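Local coordinates for periplasmic oligopeptide-binding protein (Burkholderia pseudomallei, PDB 3ZS6), which probably binds oligopeptides in the periplasm and hands them to an ABC transporter for import into the cell, at residues N178-L183 / A498-Y503; Y262-K267 / K362-F367; E280-V285 / S370-K375. All blocks are in the same frame, centred on the assembly; numbering follows the deposited sequence.

Interaction 1: N178-L183 / A498-Y503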
ATOM      1  N   ASN A 178     -19.030   1.958  10.021  1.00 17.80           N
ATOM      2  CA  ASN A 178     -19.251   0.956  11.063  1.00 19.05           C
ATOM      3  C   ASN A 178     -18.049   0.653  11.954  1.00 14.54           C
ATOM      4  O   ASN A 178     -18.091  -0.296  12.749  1.00 16.46           O
ATOM      5  CB  ASN A 178     -19.743  -0.346  10.435  1.00 16.80           C
ATOM      6  CG  ASN A 178     -18.641  -1.080   9.712  1.00 19.06           C
ATOM      7  OD1 ASN A 178     -17.843  -0.472   8.997  1.00 15.86           O
ATOM      8  ND2 ASN A 178     -18.572  -2.395   9.915  1.00 16.41           N
ATOM      9  N   GLY A 179     -16.984   1.440  11.822  1.00 10.43           N
ATOM     10  CA  GLY A 179     -15.778   1.213  12.605  1.00 11.56           C
ATOM     11  C   GLY A 179     -15.866   1.766  14.017  1.00  9.81           C
ATOM     12  O   GLY A 179     -16.926   2.218  14.442  1.00 16.11           O
ATOM     13  N   PRO A 180     -14.738   1.755  14.749  1.00 12.63           N
ATOM     14  CA  PRO A 180     -14.719   2.219  16.142  1.00 16.77           C
ATOM     15  C   PRO A 180     -14.851   3.741  16.270  1.00 19.02           C
ATOM     16  O   PRO A 180     -15.125   4.223  17.371  1.00 17.04           O
ATOM     17  CB  PRO A 180     -13.352   1.751  16.652  1.00 15.08           C
ATOM     18  CG  PRO A 180     -12.506   1.627  15.404  1.00 11.58           C
ATOM     19  CD  PRO A 180     -13.442   1.197  14.322  1.00 12.32           C
ATOM     20  N   TYR A 181     -14.662   4.471  15.169  1.00 15.27           N
ATOM     21  CA  TYR A 181     -14.740   5.935  15.170  1.00 14.67           C
ATOM     22  C   TYR A 181     -15.710   6.466  14.115  1.00 17.18           C
ATOM     23  O   TYR A 181     -15.944   5.823  13.094  1.00 13.61           O
ATOM     24  CB  TYR A 181     -13.339   6.559  14.976  1.00 14.70           C
ATOM     25  CG  TYR A 181     -12.397   6.163  16.082  1.00 13.45           C
ATOM     26  CD1 TYR A 181     -12.321   6.910  17.256  1.00 12.46           C
ATOM     27  CD2 TYR A 181     -11.621   5.007  15.981  1.00 14.15           C
ATOM     28  CE1 TYR A 181     -11.482   6.529  18.292  1.00 12.50           C
ATOM     29  CE2 TYR A 181     -10.774   4.622  17.005  1.00 14.16           C
ATOM     30  CZ  TYR A 181     -10.713   5.386  18.160  1.00 15.39           C
ATOM     31  OH  TYR A 181      -9.878   5.002  19.181  1.00 15.00           O
ATOM     32  N   THR A 182     -16.289   7.632  14.384  1.00 15.73           N
ATOM     33  CA  THR A 182     -17.126   8.308  13.409  1.00 19.41           C
ATOM     34  C   THR A 182     -16.482   9.640  13.052  1.00 22.57           C
ATOM     35  O   THR A 182     -15.883  10.302  13.906  1.00 22.58           O
ATOM     36  CB  THR A 182     -18.551   8.586  13.944  1.00 22.53           C
ATOM     37  OG1 THR A 182     -18.482   9.516  15.030  1.00 20.87           O
ATOM     38  CG2 THR A 182     -19.216   7.300  14.415  1.00 26.07           C
ATOM     39  N   LEU A 183     -16.636  10.035  11.793  1.00 12.58           N
ATOM     40  CA  LEU A 183     -15.994  11.231  11.272  1.00 13.86           C
ATOM     41  C   LEU A 183     -16.681  12.491  11.776  1.00 17.58           C
ATOM     42  O   LEU A 183     -17.883  12.664  11.582  1.00 20.35           O
ATOM     43  CB  LEU A 183     -16.024  11.199   9.742  1.00 17.29           C
ATOM     44  CG  LEU A 183     -15.290  12.322   9.009  1.00 19.71           C
ATOM     45  CD1 LEU A 183     -13.798  12.218   9.272  1.00 15.88           C
ATOM     46  CD2 LEU A 183     -15.590  12.252   7.515  1.00 18.86           C
ATOM     47  N   ALA A 498      -4.136   0.388  13.742  1.00 12.37           N
ATOM     48  CA  ALA A 498      -5.378   1.106  13.998  1.00 10.96           C
ATOM     49  C   ALA A 498      -5.329   1.832  15.326  1.00 13.57           C
ATOM     50  O   ALA A 498      -4.703   1.366  16.281  1.00 13.41           O
ATOM     51  CB  ALA A 498      -6.558   0.136  13.974  1.00 11.36           C
ATOM     52  N   SER A 499      -6.008   2.969  15.400  1.00 11.81           N
ATOM     53  CA  SER A 499      -6.036   3.736  16.640  1.00 10.87           C
ATOM     54  C   SER A 499      -6.681   2.978  17.819  1.00 12.66           C
ATOM     55  O   SER A 499      -6.275   3.150  18.971  1.00 14.02           O
ATOM     56  CB  SER A 499      -6.742   5.071  16.405  1.00 14.69           C
ATOM     57  OG  SER A 499      -6.090   5.800  15.380  1.00 13.76           O
ATOM     58  N   GLN A 500      -7.677   2.138  17.539  1.00 15.64           N
ATOM     59  CA  GLN A 500      -8.406   1.466  18.618  1.00 12.81           C
ATOM     60  C   GLN A 500      -7.553   0.456  19.391  1.00 17.66           C
ATOM     61  O   GLN A 500      -7.941  -0.002  20.473  1.00 14.64           O
ATOM     62  CB  GLN A 500      -9.678   0.782  18.100  1.00 12.44           C
ATOM     63  CG  GLN A 500      -9.427  -0.449  17.224  1.00 16.16           C
ATOM     64  CD  GLN A 500     -10.658  -1.344  17.131  1.00 18.98           C
ATOM     65  OE1 GLN A 500     -11.231  -1.542  16.055  1.00 18.79           O
ATOM     66  NE2 GLN A 500     -11.066  -1.889  18.266  1.00 11.33           N
ATOM     67  N   ASP A 501      -6.405   0.093  18.831  1.00 13.07           N
ATOM     68  CA  ASP A 501      -5.533  -0.876  19.483  1.00 14.05           C
ATOM     69  C   ASP A 501      -4.511  -0.200  20.402  1.00 19.92           C
ATOM     70  O   ASP A 501      -3.775  -0.879  21.118  1.00 18.76           O
ATOM     71  CB  ASP A 501      -4.843  -1.776  18.441  1.00 13.54           C
ATOM     72  CG  ASP A 501      -5.842  -2.634  17.659  1.00 14.61           C
ATOM     73  OD1 ASP A 501      -6.753  -3.202  18.290  1.00 14.17           O
ATOM     74  OD2 ASP A 501      -5.737  -2.723  16.417  1.00 14.12           O
ATOM     75  N   MET A 502      -4.476   1.132  20.389  1.00 15.34           N
ATOM     76  CA  MET A 502      -3.555   1.876  21.255  1.00 12.71           C
ATOM     77  C   MET A 502      -4.294   2.560  22.415  1.00 16.77           C
ATOM     78  O   MET A 502      -5.522   2.605  22.437  1.00 14.70           O
ATOM     79  CB  MET A 502      -2.731   2.882  20.434  1.00 13.91           C
ATOM     80  CG  MET A 502      -1.681   2.213  19.532  1.00 18.41           C
ATOM     81  SD  MET A 502      -0.795   3.352  18.434  1.00 19.03           S
ATOM     82  CE  MET A 502      -2.043   3.607  17.165  1.00  8.15           C
ATOM     83  N   TYR A 503      -3.540   3.077  23.379  1.00 15.12           N
ATOM     84  CA  TYR A 503      -4.125   3.707  24.552  1.00 18.25           C
ATOM     85  C   TYR A 503      -3.079   4.585  25.212  1.00 14.23           C
ATOM     86  O   TYR A 503      -1.889   4.277  25.173  1.00 22.05           O
ATOM     87  CB  TYR A 503      -4.622   2.645  25.549  1.00 20.05           C
ATOM     88  CG  TYR A 503      -3.596   1.564  25.816  1.00 17.48           C
ATOM     89  CD1 TYR A 503      -2.640   1.716  26.805  1.00 14.03           C
ATOM     90  CD2 TYR A 503      -3.567   0.406  25.048  1.00 20.19           C
ATOM     91  CE1 TYR A 503      -1.693   0.735  27.042  1.00 19.45           C
ATOM     92  CE2 TYR A 503      -2.624  -0.574  25.267  1.00 19.89           C
ATOM     93  CZ  TYR A 503      -1.690  -0.408  26.265  1.00 22.62           C
ATOM     94  OH  TYR A 503      -0.755  -1.391  26.479  1.00 27.38           O
TER
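P180 and Q500 meet as a pyrrolidine ring and the side-chain arm of a glutamine, crossing at about a right angle. The ring carbon CG of P180 comes within 3.5 Å of OE1 of Q500, and the amide carbon CD of Q500 is 3.9 Å from CG of P180. Nearer the backbones, P180 CB and Q500 CB stand 4.1 Å apart. Q500 reaches the proline because its CG is tucked between backbone N and carbonyl carbon (chi1 70°), from where the chain runs out extended.

Next to this pair, the ring of Y181 projects onto the 3-10 turn 499-501. Its CG lies anti to the carbonyl carbon (chi1 -61°), which carries the ring to the start of the turn. Q500 N lies at the ring edge near its plane, 4.0 Å from Y181 CE2, while S499 CB approaches obliquely, 4.1 Å from CE2. The phenolic OH ends 3.9 Å from Q500 CA. No hydrogen bond joins the two segments: Y181 OH is bonded to the carbonyl of I208, and S499 OG to D34 and to R9 of strand 6-11. The turn is held in shape by M502 N bonding to S499 O at 3.1 Å.

Strand 181-187 is an outer strand of a four-stranded mixed sheet. Y181 and S499 both lean on V211 of strand 210-215 in the same sheet, D34 of helix 26-35 touches Y181 and A498, and R41 of strand 40-42 packs on A498 and Q500. The turn packs beside all four elements.

Interaction 2: Y262-K267 / K362-F367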
ATOM      1  N   TYR A 262      10.398   0.679  -2.041  1.00  7.86           N
ATOM      2  CA  TYR A 262      10.500   2.007  -2.624  1.00 11.37           C
ATOM      3  C   TYR A 262      11.096   1.823  -4.019  1.00 17.32           C
ATOM      4  O   TYR A 262      12.130   1.164  -4.185  1.00 16.21           O
ATOM      5  CB  TYR A 262      11.422   2.865  -1.750  1.00 13.70           C
ATOM      6  CG  TYR A 262      11.506   4.353  -2.060  1.00  8.04           C
ATOM      7  CD1 TYR A 262      12.087   4.814  -3.237  1.00 13.75           C
ATOM      8  CD2 TYR A 262      11.060   5.296  -1.141  1.00 10.26           C
ATOM      9  CE1 TYR A 262      12.188   6.178  -3.504  1.00 12.87           C
ATOM     10  CE2 TYR A 262      11.164   6.658  -1.397  1.00 10.70           C
ATOM     11  CZ  TYR A 262      11.730   7.094  -2.578  1.00 12.10           C
ATOM     12  OH  TYR A 262      11.835   8.451  -2.836  1.00 12.63           O
ATOM     13  N   TYR A 263      10.436   2.376  -5.026  1.00 11.68           N
ATOM     14  CA  TYR A 263      10.869   2.151  -6.399  1.00 12.65           C
ATOM     15  C   TYR A 263      10.427   3.256  -7.348  1.00 16.17           C
ATOM     16  O   TYR A 263       9.498   4.028  -7.053  1.00 11.97           O
ATOM     17  CB  TYR A 263      10.367   0.796  -6.907  1.00 12.60           C
ATOM     18  CG  TYR A 263       8.874   0.731  -7.183  1.00 13.95           C
ATOM     19  CD1 TYR A 263       8.366   1.048  -8.438  1.00 10.32           C
ATOM     20  CD2 TYR A 263       7.973   0.340  -6.185  1.00 18.40           C
ATOM     21  CE1 TYR A 263       6.995   0.979  -8.701  1.00 10.77           C
ATOM     22  CE2 TYR A 263       6.596   0.261  -6.438  1.00 12.22           C
ATOM     23  CZ  TYR A 263       6.120   0.583  -7.698  1.00 16.69           C
ATOM     24  OH  TYR A 263       4.773   0.514  -7.965  1.00 20.40           O
ATOM     25  N   TYR A 264      11.102   3.330  -8.491  1.00  9.94           N
ATOM     26  CA  TYR A 264      10.731   4.295  -9.509  1.00 10.89           C
ATOM     27  C   TYR A 264       9.885   3.640 -10.596  1.00 14.73           C
ATOM     28  O   TYR A 264      10.274   2.652 -11.227  1.00 11.17           O
ATOM     29  CB  TYR A 264      11.962   4.977 -10.115  1.00 15.29           C
ATOM     30  CG  TYR A 264      12.502   6.135  -9.298  1.00 13.17           C
ATOM     31  CD1 TYR A 264      11.776   6.680  -8.250  1.00 16.47           C
ATOM     32  CD2 TYR A 264      13.739   6.687  -9.584  1.00 16.65           C
ATOM     33  CE1 TYR A 264      12.279   7.749  -7.506  1.00 20.47           C
ATOM     34  CE2 TYR A 264      14.243   7.753  -8.856  1.00 18.90           C
ATOM     35  CZ  TYR A 264      13.514   8.282  -7.813  1.00 22.43           C
ATOM     36  OH  TYR A 264      14.031   9.349  -7.090  1.00 17.02           O
ATOM     37  N   TYR A 265       8.707   4.205 -10.775  1.00 11.72           N
ATOM     38  CA  TYR A 265       7.813   3.856 -11.855  1.00  8.28           C
ATOM     39  C   TYR A 265       8.482   4.264 -13.153  1.00 12.67           C
ATOM     40  O   TYR A 265       9.160   5.293 -13.209  1.00 10.20           O
ATOM     41  CB  TYR A 265       6.532   4.648 -11.620  1.00  7.25           C
ATOM     42  CG  TYR A 265       5.576   4.905 -12.757  1.00 11.77           C
ATOM     43  CD1 TYR A 265       5.908   5.758 -13.805  1.00 15.21           C
ATOM     44  CD2 TYR A 265       4.290   4.382 -12.718  1.00 10.78           C
ATOM     45  CE1 TYR A 265       5.000   6.035 -14.813  1.00 13.78           C
ATOM     46  CE2 TYR A 265       3.381   4.646 -13.714  1.00  9.26           C
ATOM     47  CZ  TYR A 265       3.736   5.474 -14.758  1.00 18.08           C
ATOM     48  OH  TYR A 265       2.816   5.737 -15.738  1.00 19.60           O
ATOM     49  N   LEU A 266       8.331   3.424 -14.172  1.00  9.41           N
ATOM     50  CA  LEU A 266       8.753   3.758 -15.534  0.99 11.68           C
ATOM     51  C   LEU A 266       7.571   3.543 -16.472  1.00 13.12           C
ATOM     52  O   LEU A 266       6.930   2.488 -16.442  1.00 19.72           O
ATOM     53  CB  LEU A 266       9.911   2.864 -15.994  0.99  9.50           C
ATOM     54  CG  LEU A 266      11.237   2.886 -15.232  0.99 13.07           C
ATOM     55  CD1 LEU A 266      12.206   1.878 -15.865  0.99 14.76           C
ATOM     56  CD2 LEU A 266      11.866   4.287 -15.204  0.99 10.80           C
ATOM     57  N   LYS A 267       7.282   4.539 -17.302  1.00 14.91           N
ATOM     58  CA  LYS A 267       6.188   4.438 -18.262  1.00 13.02           C
ATOM     59  C   LYS A 267       6.579   3.470 -19.364  1.00 16.09           C
ATOM     60  O   LYS A 267       7.353   3.824 -20.257  1.00 16.49           O
ATOM     61  CB  LYS A 267       5.902   5.810 -18.866  1.00 14.94           C
ATOM     62  CG  LYS A 267       4.762   5.837 -19.874  1.00 16.00           C
ATOM     63  CD  LYS A 267       4.667   7.218 -20.501  1.00 25.35           C
ATOM     64  CE  LYS A 267       3.662   7.273 -21.631  1.00 27.18           C
ATOM     65  NZ  LYS A 267       3.715   8.593 -22.322  1.00 31.05           N
ATOM     66  N   LYS A 362      12.650  14.287  -2.514  1.00 13.46           N
ATOM     67  CA  LYS A 362      13.457  15.244  -3.252  1.00 15.45           C
ATOM     68  C   LYS A 362      14.929  14.847  -3.231  1.00 15.66           C
ATOM     69  O   LYS A 362      15.604  14.893  -4.266  1.00 13.80           O
ATOM     70  CB  LYS A 362      13.285  16.662  -2.702  1.00 17.57           C
ATOM     71  CG  LYS A 362      14.172  17.683  -3.418  1.00 21.71           C
ATOM     72  CD  LYS A 362      13.892  19.120  -2.978  1.00 26.21           C
ATOM     73  CE  LYS A 362      14.625  20.108  -3.879  1.00 33.06           C
ATOM     74  NZ  LYS A 362      14.441  21.529  -3.460  1.00 37.60           N
ATOM     75  N   LYS A 363      15.423  14.462  -2.055  1.00 14.69           N
ATOM     76  CA  LYS A 363      16.817  14.038  -1.908  1.00 16.81           C
ATOM     77  C   LYS A 363      17.122  12.814  -2.766  1.00 18.40           C
ATOM     78  O   LYS A 363      18.147  12.758  -3.445  1.00 14.97           O
ATOM     79  CB  LYS A 363      17.145  13.726  -0.445  1.00 16.13           C
ATOM     80  CG  LYS A 363      17.410  14.953   0.434  1.00 25.60           C
ATOM     81  CD  LYS A 363      17.702  14.547   1.888  1.00 21.94           C
ATOM     82  CE  LYS A 363      18.016  15.764   2.764  1.00 30.29           C
ATOM     83  NZ  LYS A 363      18.422  15.378   4.151  1.00 27.69           N
ATOM     84  N   VAL A 364      16.237  11.825  -2.719  1.00 10.68           N
ATOM     85  CA  VAL A 364      16.413  10.625  -3.528  1.00 12.88           C
ATOM     86  C   VAL A 364      16.412  10.974  -5.022  1.00 17.48           C
ATOM     87  O   VAL A 364      17.235  10.474  -5.787  1.00 16.14           O
ATOM     88  CB  VAL A 364      15.332   9.569  -3.213  1.00 12.25           C
ATOM     89  CG1 VAL A 364      15.534   8.329  -4.068  1.00  9.77           C
ATOM     90  CG2 VAL A 364      15.382   9.194  -1.730  1.00 13.71           C
ATOM     91  N   ALA A 365      15.491  11.844  -5.428  1.00 16.70           N
ATOM     92  CA  ALA A 365      15.382  12.253  -6.825  1.00 13.98           C
ATOM     93  C   ALA A 365      16.626  13.010  -7.323  1.00 19.85           C
ATOM     94  O   ALA A 365      17.104  12.770  -8.436  1.00 16.31           O
ATOM     95  CB  ALA A 365      14.129  13.086  -7.035  1.00 11.76           C
ATOM     96  N   LEU A 366      17.134  13.931  -6.505  1.00 16.87           N
ATOM     97  CA  LEU A 366      18.357  14.655  -6.845  1.00 16.37           C
ATOM     98  C   LEU A 366      19.523  13.684  -7.030  1.00 23.31           C
ATOM     99  O   LEU A 366      20.373  13.864  -7.910  1.00 16.00           O
ATOM    100  CB  LEU A 366      18.694  15.695  -5.762  1.00 16.49           C
ATOM    101  CG  LEU A 366      17.864  16.981  -5.828  1.00 24.34           C
ATOM    102  CD1 LEU A 366      17.951  17.801  -4.531  1.00 25.36           C
ATOM    103  CD2 LEU A 366      18.267  17.826  -7.035  1.00 21.37           C
ATOM    104  N   PHE A 367      19.560  12.655  -6.188  1.00 23.34           N
ATOM    105  CA  PHE A 367      20.592  11.632  -6.297  1.00 22.64           C
ATOM    106  C   PHE A 367      20.485  10.872  -7.617  1.00 20.26           C
ATOM    107  O   PHE A 367      21.471  10.729  -8.335  1.00 21.03           O
ATOM    108  CB  PHE A 367      20.525  10.656  -5.120  1.00 21.05           C
ATOM    109  CG  PHE A 367      21.569   9.571  -5.178  1.00 20.25           C
ATOM    110  CD1 PHE A 367      22.908   9.873  -4.976  1.00 26.40           C
ATOM    111  CD2 PHE A 367      21.210   8.255  -5.430  1.00 21.26           C
ATOM    112  CE1 PHE A 367      23.874   8.882  -5.032  1.00 29.37           C
ATOM    113  CE2 PHE A 367      22.171   7.254  -5.480  1.00 22.21           C
ATOM    114  CZ  PHE A 367      23.503   7.568  -5.283  1.00 23.69           C
TER
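The helix of a beta-alpha-beta crossover, 359-376 between the parallel strands 350-356 and 379-385, sets V364 and A365 against Y262 and Y264 of strand 260-266. The hydroxyl ends of the two tyrosines do most of the touching. Y264 OH lies 3.2 Å from A365 CA, which sits at the ring edge near its plane, and 3.7 Å from A365 CB. The same oxygen is 3.5 Å from V364 CG1; it is also near A365 N, but the angle is too poor for a hydrogen bond.

Y262 meets V364 from the opposite direction, its OH 3.7 Å from V364 CB and its CE1 4.0 Å from CG1. With CG anti to the backbone N (chi1 -171°), the Y262 ring is carried toward the helix, and H361, three residues before V364 on the helix, hydrogen-bonds Y262 OH through ND1. V364 CG1 touches both phenol ends, lying oblique to each ring.

Strand and helix axes pass 11.5 Å apart at 60°; the helix lies over one face of the mixed sheet in which 260-266 runs antiparallel to 401-407 and 470-480. L472 of strand 470-480 packs on V364, L353 of strand 350-356 touches Y264 and A365, and F473 stacks on the Y262 ring.

Interaction 3: E280-V285 / S370-K375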
ATOM      1  N   GLU A 280      16.849  -1.191 -18.080  1.00 22.35           N
ATOM      2  CA  GLU A 280      17.921  -1.905 -17.410  1.00 19.56           C
ATOM      3  C   GLU A 280      19.137  -1.007 -17.168  1.00 22.44           C
ATOM      4  O   GLU A 280      19.708  -0.997 -16.073  1.00 21.77           O
ATOM      5  CB  GLU A 280      18.324  -3.105 -18.269  1.00 21.71           C
ATOM      6  CG  GLU A 280      19.348  -4.021 -17.641  1.00 24.94           C
ATOM      7  CD  GLU A 280      19.664  -5.215 -18.530  1.00 34.87           C
ATOM      8  OE1 GLU A 280      19.050  -5.334 -19.615  1.00 40.05           O
ATOM      9  OE2 GLU A 280      20.514  -6.036 -18.138  1.00 33.55           O
ATOM     10  N   ALA A 281      19.535  -0.258 -18.192  1.00 20.92           N
ATOM     11  CA  ALA A 281      20.655   0.671 -18.055  1.00 21.08           C
ATOM     12  C   ALA A 281      20.418   1.674 -16.922  1.00 19.05           C
ATOM     13  O   ALA A 281      21.311   1.942 -16.118  1.00 21.19           O
ATOM     14  CB  ALA A 281      20.889   1.409 -19.361  1.00 14.84           C
ATOM     15  N   LEU A 282      19.216   2.238 -16.872  1.00 13.89           N
ATOM     16  CA  LEU A 282      18.888   3.219 -15.848  1.00 17.04           C
ATOM     17  C   LEU A 282      18.977   2.590 -14.463  1.00 18.08           C
ATOM     18  O   LEU A 282      19.459   3.214 -13.513  1.00 13.67           O
ATOM     19  CB  LEU A 282      17.489   3.801 -16.080  1.00 19.81           C
ATOM     20  CG  LEU A 282      17.275   4.647 -17.345  1.00 22.04           C
ATOM     21  CD1 LEU A 282      15.799   5.015 -17.507  1.00 18.72           C
ATOM     22  CD2 LEU A 282      18.139   5.908 -17.318  1.00 20.23           C
ATOM     23  N   ALA A 283      18.534   1.342 -14.360  1.00 19.81           N
ATOM     24  CA  ALA A 283      18.540   0.632 -13.084  1.00 20.07           C
ATOM     25  C   ALA A 283      19.941   0.304 -12.570  1.00 21.03           C
ATOM     26  O   ALA A 283      20.227   0.458 -11.382  1.00 23.34           O
ATOM     27  CB  ALA A 283      17.709  -0.645 -13.185  1.00 17.21           C
ATOM     28  N   MET A 284      20.810  -0.157 -13.460  1.00 19.28           N
ATOM     29  CA  MET A 284      22.075  -0.742 -13.029  1.00 22.17           C
ATOM     30  C   MET A 284      23.122   0.296 -12.645  1.00 18.77           C
ATOM     31  O   MET A 284      24.099  -0.023 -11.980  1.00 24.67           O
ATOM     32  CB  MET A 284      22.631  -1.695 -14.099  1.00 27.48           C
ATOM     33  CG  MET A 284      23.146  -1.017 -15.345  1.00 30.74           C
ATOM     34  SD  MET A 284      23.588  -2.218 -16.625  1.00 49.18           S
ATOM     35  CE  MET A 284      24.642  -3.337 -15.711  1.00 17.19           C
ATOM     36  N   VAL A 285      22.914   1.542 -13.049  1.00 17.16           N
ATOM     37  CA  VAL A 285      23.882   2.591 -12.736  1.00 21.70           C
ATOM     38  C   VAL A 285      23.700   3.231 -11.342  1.00 22.62           C
ATOM     39  O   VAL A 285      24.655   3.761 -10.767  1.00 17.92           O
ATOM     40  CB  VAL A 285      23.888   3.661 -13.843  1.00 27.67           C
ATOM     41  CG1 VAL A 285      24.379   4.983 -13.317  1.00 39.09           C
ATOM     42  CG2 VAL A 285      24.737   3.180 -15.033  1.00 25.45           C
ATOM     43  N   SER A 370      21.582  13.020 -10.619  1.00 21.36           N
ATOM     44  CA  SER A 370      23.025  13.223 -10.749  1.00 22.69           C
ATOM     45  C   SER A 370      23.705  11.932 -11.197  1.00 20.32           C
ATOM     46  O   SER A 370      24.612  11.939 -12.027  1.00 21.98           O
ATOM     47  CB  SER A 370      23.641  13.740  -9.441  1.00 29.97           C
ATOM     48  OG  SER A 370      23.867  12.689  -8.522  1.00 35.25           O
ATOM     49  N   GLU A 371      23.248  10.822 -10.638  1.00 18.80           N
ATOM     50  CA  GLU A 371      23.742   9.508 -11.014  1.00 23.58           C
ATOM     51  C   GLU A 371      23.580   9.284 -12.526  1.00 26.71           C
ATOM     52  O   GLU A 371      24.532   8.903 -13.227  1.00 24.37           O
ATOM     53  CB  GLU A 371      22.970   8.451 -10.229  1.00 28.77           C
ATOM     54  CG  GLU A 371      23.725   7.164  -9.973  1.00 40.04           C
ATOM     55  CD  GLU A 371      24.673   7.246  -8.787  1.00 32.55           C
ATOM     56  OE1 GLU A 371      25.325   8.294  -8.594  1.00 29.50           O
ATOM     57  OE2 GLU A 371      24.774   6.243  -8.056  1.00 32.92           O
ATOM     58  N   TRP A 372      22.375   9.537 -13.029  1.00 18.12           N
ATOM     59  CA  TRP A 372      22.071   9.340 -14.446  1.00 19.34           C
ATOM     60  C   TRP A 372      22.836  10.321 -15.341  1.00 25.92           C
ATOM     61  O   TRP A 372      23.288   9.960 -16.430  1.00 25.13           O
ATOM     62  CB  TRP A 372      20.563   9.458 -14.695  1.00 14.16           C
ATOM     63  CG  TRP A 372      19.795   8.261 -14.221  1.00 17.11           C
ATOM     64  CD1 TRP A 372      20.249   6.979 -14.143  1.00 17.49           C
ATOM     65  CD2 TRP A 372      18.442   8.237 -13.743  1.00 19.21           C
ATOM     66  NE1 TRP A 372      19.265   6.157 -13.656  1.00 17.05           N
ATOM     67  CE2 TRP A 372      18.146   6.904 -13.399  1.00 15.96           C
ATOM     68  CE3 TRP A 372      17.456   9.214 -13.572  1.00 17.60           C
ATOM     69  CZ2 TRP A 372      16.903   6.519 -12.899  1.00 14.28           C
ATOM     70  CZ3 TRP A 372      16.222   8.830 -13.078  1.00 19.44           C
ATOM     71  CH2 TRP A 372      15.957   7.493 -12.745  1.00 17.98           C
ATOM     72  N   ARG A 373      22.961  11.567 -14.894  0.60 22.92           N
ATOM     73  CA  ARG A 373      23.707  12.553 -15.661  0.60 24.52           C
ATOM     74  C   ARG A 373      25.163  12.135 -15.769  0.60 25.16           C
ATOM     75  O   ARG A 373      25.686  11.924 -16.866  0.60 23.26           O
ATOM     76  CB  ARG A 373      23.625  13.941 -15.026  0.60 26.32           C
ATOM     77  CG  ARG A 373      24.762  14.861 -15.464  0.60 29.36           C
ATOM     78  CD  ARG A 373      24.601  16.289 -14.943  0.60 31.53           C
ATOM     79  NE  ARG A 373      24.443  16.347 -13.493  0.60 34.08           N
ATOM     80  CZ  ARG A 373      25.445  16.486 -12.631  0.60 37.72           C
ATOM     81  NH1 ARG A 373      26.693  16.584 -13.067  0.60 41.73           N
ATOM     82  NH2 ARG A 373      25.193  16.525 -11.331  0.60 37.41           N
ATOM     83  N   THR A 374      25.812  11.998 -14.619  1.00 25.17           N
ATOM     84  CA  THR A 374      27.254  11.778 -14.592  1.00 27.51           C
ATOM     85  C   THR A 374      27.680  10.415 -15.134  1.00 28.13           C
ATOM     86  O   THR A 374      28.789  10.270 -15.645  1.00 27.33           O
ATOM     87  CB  THR A 374      27.823  11.955 -13.170  1.00 30.54           C
ATOM     88  OG1 THR A 374      27.242  10.975 -12.304  1.00 33.72           O
ATOM     89  CG2 THR A 374      27.502  13.341 -12.638  1.00 25.91           C
ATOM     90  N   LYS A 375      26.808   9.416 -15.034  1.00 23.30           N
ATOM     91  CA  LYS A 375      27.190   8.070 -15.458  1.00 20.66           C
ATOM     92  C   LYS A 375      26.706   7.696 -16.855  1.00 25.57           C
ATOM     93  O   LYS A 375      27.323   6.870 -17.525  1.00 29.59           O
ATOM     94  CB  LYS A 375      26.754   7.014 -14.442  1.00 21.32           C
ATOM     95  CG  LYS A 375      27.463   7.131 -13.095  1.00 26.27           C
ATOM     96  CD  LYS A 375      26.992   6.057 -12.123  1.00 24.44           C
ATOM     97  CE  LYS A 375      27.594   6.251 -10.735  1.00 22.01           C
ATOM     98  NZ  LYS A 375      26.991   5.318  -9.735  1.00 17.05           N
TER
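Segments 280-285 and 370-375, parts of helices 276-285 and 359-376, pass 10.0 Å apart at a steep 105°, bringing the CA atoms of L282 and W372, and likewise those of V285 and K375, to 7.0 Å. The indole NE1 of W372 donates to L282 O over 3.0 Å in a nearly straight bond (171°), with the oxygen lying in the ring plane at its edge. L282 CD2 also sits over one face of the ring, 3.9 Å from the centroid of its five-membered part and almost on the ring normal, in a CH-pi contact. L282 thus meets the indole twice, with its backbone O at the edge and its CD2 over a face.

K375 runs alongside V285 in the opposite direction, its chain extended beyond CG, and its NZ meets V285 O at 3.0 Å, nearly along the C=O axis. V285 CG1 packs along the lysine methylenes, closer than is comfortable and so doubtful in detail. K375 NZ also forms a salt bridge with E371 OE2 of its own helix at 2.9 Å. E371 CG lies 3.6 Å from V285 O, and the bend at chi2 (82°) turns the carboxylate toward K375 NZ; OE2 also accepts from D287 N. The carboxylate probably balances the lysine charge, while the carbonyl gives NZ a second acceptor.

M327 of helix 327-340 touches K375, and A334 touches V285. This is helix-to-helix packing on the outer layer of an alpha/beta domain, where 276-285 crosses the later half of the crossover helix, consistent with the type II periplasmic binding protein fold.

Interactions 2 and 3 share helix 359-376 and lie on the same side of the chain's centre, about 12 Å apart between centres; Y264 CD2 and W372 CH2 touch at 3.9 Å and join them. Interaction 1 is on the opposite side, its centre about 34 Å from that of interaction 2 and about 45 Å from that of interaction 3. All three are largely buried, though K375 of interaction 3 is partly exposed. The chemistry differs: interactions 1 and 2 make no hydrogen bond between their segments and rest on packing around tyrosines, whereas interaction 3, farthest from the chain's centre, adds indole and lysine bonds to backbone carbonyls.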